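Local coordinates for protein-disulfide isomerase (Novosphingobium aromaticivorans, PDB 3GMF) that probably works as a thiol-disulfide oxidoreductase of the thioredoxin superfamily, making, breaking or rearranging disulfide bonds in other proteins, at residues A[23-35]-A[83-95]. Residues are numbered along the deposited sequence; the frame is centred on the assembly and turned at random. Where two conformers were deposited one is given.
Sequences VSYTCPHCSHFEI and HTAFMRSQAQWIG
Gln90 reaches across to the loop before helix 28-46 with a fully extended chain, CG anti to the backbone N (chi1 -170°), and its one amide nitrogen serves two backbone carbonyls. NE2 donates to Tyr25 O at 2.9 Å and, almost straight (172°), to Cys27 O at 3.0 Å, approaching both from above the carbonyl plane; Cys27 O also accepts from Ser31 N. A leucine in its place would probably leave Tyr25 O without this donor and the turn from Ser24 to Cys27 less firmly held. The edge of the Trp93 indole, at CH2, lies against the same Tyr25 O. Beside the amide, Ser31, small enough for its CA to lie 4.7 Å from Met87 CA, gives its hydroxyl to Met87 O (OG to O 2.6 Å), a carbonyl near the end of helix 76-88. Met87 suits the centre because its flexible chain, bent at chi2, sends CE between Val23, Cys30 CB and the Tyr25 ring, while its sulfur lies obliquely to that ring in a Met-aromatic contact. Tyr25 and His83 meet rim to rim, planes at 68°, joined by a nearly straight hydrogen bond, OH to ND1 2.7 Å, in the imidazole plane; Thr71 is a second partner of the hydroxyl. At the other ring nitrogen, a water links His83 NE2 to Glu34 OE1. The arrangement packs the inserted helical region against a Cys-Pro-His-Cys motif at a helix start, where Cys27 SG caps Cys30 N, consistent with the active site of a DsbA-like thioredoxin fold.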
# COMPACT_ATOMS: atom_id res chain seq x y z
N VAL A 23 -2.87 -2.55 -3.90
CA VAL A 23 -2.66 -1.09 -3.96
C VAL A 23 -1.17 -0.75 -3.94
O VAL A 23 -0.35 -1.53 -3.46
CB VAL A 23 -3.40 -0.32 -2.82
CG1 VAL A 23 -4.94 -0.56 -2.90
CG2 VAL A 23 -2.83 -0.71 -1.44
N SER A 24 -0.86 0.45 -4.43
CA SER A 24 0.52 0.88 -4.58
C SER A 24 0.66 2.30 -4.04
O SER A 24 -0.18 3.14 -4.36
CB SER A 24 0.88 0.88 -6.05
OG SER A 24 2.04 1.68 -6.30
N TYR A 25 1.72 2.56 -3.26
CA TYR A 25 1.91 3.90 -2.63
C TYR A 25 2.21 5.03 -3.61
O TYR A 25 2.05 6.20 -3.27
CB TYR A 25 2.99 3.87 -1.53
CG TYR A 25 2.60 2.99 -0.37
CD1 TYR A 25 1.57 3.39 0.50
CD2 TYR A 25 3.24 1.77 -0.13
CE1 TYR A 25 1.18 2.59 1.57
CE2 TYR A 25 2.85 0.94 0.97
CZ TYR A 25 1.82 1.37 1.80
OH TYR A 25 1.44 0.58 2.86
N THR A 26 2.66 4.68 -4.81
CA THR A 26 3.05 5.70 -5.81
C THR A 26 1.96 5.95 -6.86
O THR A 26 2.17 6.69 -7.83
CB THR A 26 4.37 5.36 -6.51
OG1 THR A 26 4.28 4.04 -7.10
CG2 THR A 26 5.52 5.42 -5.51
N CYS A 27 0.81 5.30 -6.68
CA CYS A 27 -0.28 5.35 -7.66
C CYS A 27 -1.30 6.42 -7.26
O CYS A 27 -1.84 6.39 -6.15
CB CYS A 27 -0.94 3.97 -7.76
SG CYS A 27 -2.50 3.95 -8.68
N PRO A 28 -1.59 7.37 -8.16
CA PRO A 28 -2.53 8.45 -7.83
C PRO A 28 -3.95 7.93 -7.66
O PRO A 28 -4.74 8.48 -6.88
CB PRO A 28 -2.43 9.36 -9.06
CG PRO A 28 -2.05 8.44 -10.19
CD PRO A 28 -1.08 7.48 -9.55
N HIS A 29 -4.28 6.85 -8.37
CA HIS A 29 -5.61 6.23 -8.26
C HIS A 29 -5.81 5.60 -6.89
O HIS A 29 -6.89 5.68 -6.33
CB HIS A 29 -5.82 5.18 -9.36
CG HIS A 29 -5.64 5.72 -10.75
ND1 HIS A 29 -6.39 6.77 -11.24
CD2 HIS A 29 -4.82 5.34 -11.75
CE1 HIS A 29 -6.03 7.01 -12.49
NE2 HIS A 29 -5.08 6.15 -12.83
N CYS A 30 -4.76 5.00 -6.34
CA CYS A 30 -4.85 4.41 -5.00
C CYS A 30 -5.01 5.46 -3.92
O CYS A 30 -5.76 5.25 -2.96
CB CYS A 30 -3.61 3.56 -4.69
SG CYS A 30 -3.58 2.08 -5.71
N SER A 31 -4.31 6.59 -4.07
CA SER A 31 -4.48 7.71 -3.14
C SER A 31 -5.92 8.23 -3.16
O SER A 31 -6.57 8.31 -2.12
CB SER A 31 -3.50 8.84 -3.44
OG SER A 31 -3.74 9.95 -2.59
N HIS A 32 -6.40 8.56 -4.36
CA HIS A 32 -7.79 8.97 -4.55
C HIS A 32 -8.77 7.93 -4.01
O HIS A 32 -9.74 8.29 -3.33
CB HIS A 32 -8.06 9.28 -6.03
CG HIS A 32 -9.41 9.84 -6.31
ND1 HIS A 32 -9.91 10.96 -5.67
CD2 HIS A 32 -10.38 9.46 -7.19
CE1 HIS A 32 -11.12 11.23 -6.13
NE2 HIS A 32 -11.42 10.34 -7.05
N PHE A 33 -8.51 6.65 -4.27
CA PHE A 33 -9.40 5.58 -3.77
C PHE A 33 -9.46 5.53 -2.24
O PHE A 33 -10.54 5.37 -1.67
CB PHE A 33 -8.99 4.21 -4.32
CG PHE A 33 -9.70 3.07 -3.66
CD1 PHE A 33 -11.03 2.77 -3.98
CD2 PHE A 33 -9.04 2.28 -2.72
CE1 PHE A 33 -11.70 1.71 -3.35
CE2 PHE A 33 -9.71 1.22 -2.08
CZ PHE A 33 -11.04 0.95 -2.40
N GLU A 34 -8.31 5.66 -1.59
CA GLU A 34 -8.26 5.67 -0.13
C GLU A 34 -9.10 6.81 0.47
O GLU A 34 -9.88 6.59 1.40
CB GLU A 34 -6.82 5.75 0.38
CG GLU A 34 -6.69 5.50 1.90
CD GLU A 34 -6.89 4.04 2.30
OE1 GLU A 34 -7.36 3.20 1.48
OE2 GLU A 34 -6.57 3.72 3.46
N ILE A 35 -8.95 8.01 -0.07
CA ILE A 35 -9.70 9.19 0.38
C ILE A 35 -11.20 8.97 0.16
O ILE A 35 -12.00 9.25 1.06
CB ILE A 35 -9.20 10.48 -0.32
CG1 ILE A 35 -7.75 10.78 0.07
CG2 ILE A 35 -10.11 11.67 -0.02
CD1 ILE A 35 -6.97 11.57 -0.96
N HIS A 83 -0.34 3.32 6.73
CA HIS A 83 -0.75 3.06 5.34
C HIS A 83 -1.72 4.14 4.85
O HIS A 83 -1.51 4.71 3.78
CB HIS A 83 -1.37 1.66 5.24
CG HIS A 83 -2.01 1.36 3.91
ND1 HIS A 83 -1.29 0.88 2.83
CD2 HIS A 83 -3.29 1.45 3.49
CE1 HIS A 83 -2.10 0.71 1.81
NE2 HIS A 83 -3.33 1.04 2.19
N THR A 84 -2.75 4.44 5.64
CA THR A 84 -3.73 5.46 5.28
C THR A 84 -3.08 6.84 5.17
O THR A 84 -3.40 7.59 4.24
CB THR A 84 -4.96 5.46 6.27
OG1 THR A 84 -5.73 4.27 6.03
CG2 THR A 84 -5.85 6.67 6.06
N ALA A 85 -2.16 7.14 6.09
CA ALA A 85 -1.43 8.42 6.09
C ALA A 85 -0.62 8.63 4.80
O ALA A 85 -0.74 9.67 4.15
CB ALA A 85 -0.54 8.56 7.32
N PHE A 86 0.19 7.64 4.43
CA PHE A 86 0.91 7.70 3.14
C PHE A 86 -0.01 7.87 1.95
O PHE A 86 0.31 8.64 1.02
CB PHE A 86 1.81 6.49 2.93
CG PHE A 86 3.15 6.60 3.60
CD1 PHE A 86 4.15 7.43 3.07
CD2 PHE A 86 3.42 5.86 4.75
CE1 PHE A 86 5.40 7.49 3.69
CE2 PHE A 86 4.64 5.92 5.38
CZ PHE A 86 5.65 6.75 4.86
N MET A 87 -1.15 7.17 1.96
CA MET A 87 -2.09 7.26 0.85
C MET A 87 -2.82 8.60 0.84
O MET A 87 -2.88 9.26 -0.20
CB MET A 87 -3.11 6.12 0.87
CG MET A 87 -2.57 4.79 0.42
SD MET A 87 -1.90 4.74 -1.29
CE MET A 87 -1.77 2.97 -1.41
N ARG A 88 -3.38 9.01 1.99
CA ARG A 88 -4.08 10.29 2.08
C ARG A 88 -3.18 11.49 1.83
O ARG A 88 -3.61 12.47 1.20
CB ARG A 88 -4.79 10.44 3.44
CG ARG A 88 -6.03 9.58 3.54
CD ARG A 88 -6.83 9.96 4.80
NE ARG A 88 -8.20 9.46 4.73
CZ ARG A 88 -9.23 10.16 4.27
NH1 ARG A 88 -10.44 9.62 4.25
NH2 ARG A 88 -9.06 11.40 3.83
N SER A 89 -1.94 11.43 2.28
CA SER A 89 -1.03 12.57 2.14
C SER A 89 -0.08 12.43 0.96
O SER A 89 0.95 13.12 0.90
CB SER A 89 -0.24 12.80 3.43
OG SER A 89 0.76 11.82 3.60
N GLN A 90 -0.42 11.56 0.00
CA GLN A 90 0.43 11.33 -1.17
C GLN A 90 0.89 12.61 -1.87
O GLN A 90 2.08 12.76 -2.15
CB GLN A 90 -0.25 10.43 -2.18
CG GLN A 90 0.67 9.95 -3.31
CD GLN A 90 -0.10 9.23 -4.37
OE1 GLN A 90 -0.78 9.85 -5.18
NE2 GLN A 90 -0.04 7.90 -4.34
N ALA A 91 -0.05 13.53 -2.12
CA ALA A 91 0.31 14.79 -2.81
C ALA A 91 1.37 15.60 -2.07
O ALA A 91 2.17 16.29 -2.69
CB ALA A 91 -0.93 15.63 -3.09
N GLN A 92 1.41 15.46 -0.74
CA GLN A 92 2.39 16.17 0.09
C GLN A 92 3.80 15.60 -0.01
O GLN A 92 4.76 16.36 0.15
CB GLN A 92 1.97 16.23 1.57
CG GLN A 92 0.46 16.23 1.90
CD GLN A 92 -0.37 17.21 1.08
OE1 GLN A 92 -0.04 18.39 0.97
NE2 GLN A 92 -1.47 16.71 0.52
N TRP A 93 3.95 14.29 -0.24
CA TRP A 93 5.29 13.69 -0.24
C TRP A 93 5.80 13.26 -1.62
O TRP A 93 7.00 13.08 -1.79
CB TRP A 93 5.46 12.52 0.77
CG TRP A 93 4.55 11.31 0.52
CD1 TRP A 93 3.37 11.04 1.15
CD2 TRP A 93 4.76 10.24 -0.42
NE1 TRP A 93 2.83 9.86 0.68
CE2 TRP A 93 3.65 9.36 -0.30
CE3 TRP A 93 5.77 9.93 -1.35
CZ2 TRP A 93 3.52 8.20 -1.07
CZ3 TRP A 93 5.63 8.78 -2.12
CH2 TRP A 93 4.51 7.92 -1.98
N ILE A 94 4.91 13.13 -2.59
CA ILE A 94 5.34 12.46 -3.85
C ILE A 94 5.94 13.43 -4.88
O ILE A 94 6.37 13.03 -5.97
CB ILE A 94 4.19 11.60 -4.46
CG1 ILE A 94 4.74 10.44 -5.30
CG2 ILE A 94 3.22 12.46 -5.25
CD1 ILE A 94 3.71 9.37 -5.67
N GLY A 95 6.01 14.72 -4.53
CA GLY A 95 6.50 15.75 -5.45
C GLY A 95 7.80 15.43 -6.18
O GLY A 95 7.90 15.70 -7.38
O HOH W 1 -5.72 0.76 0.75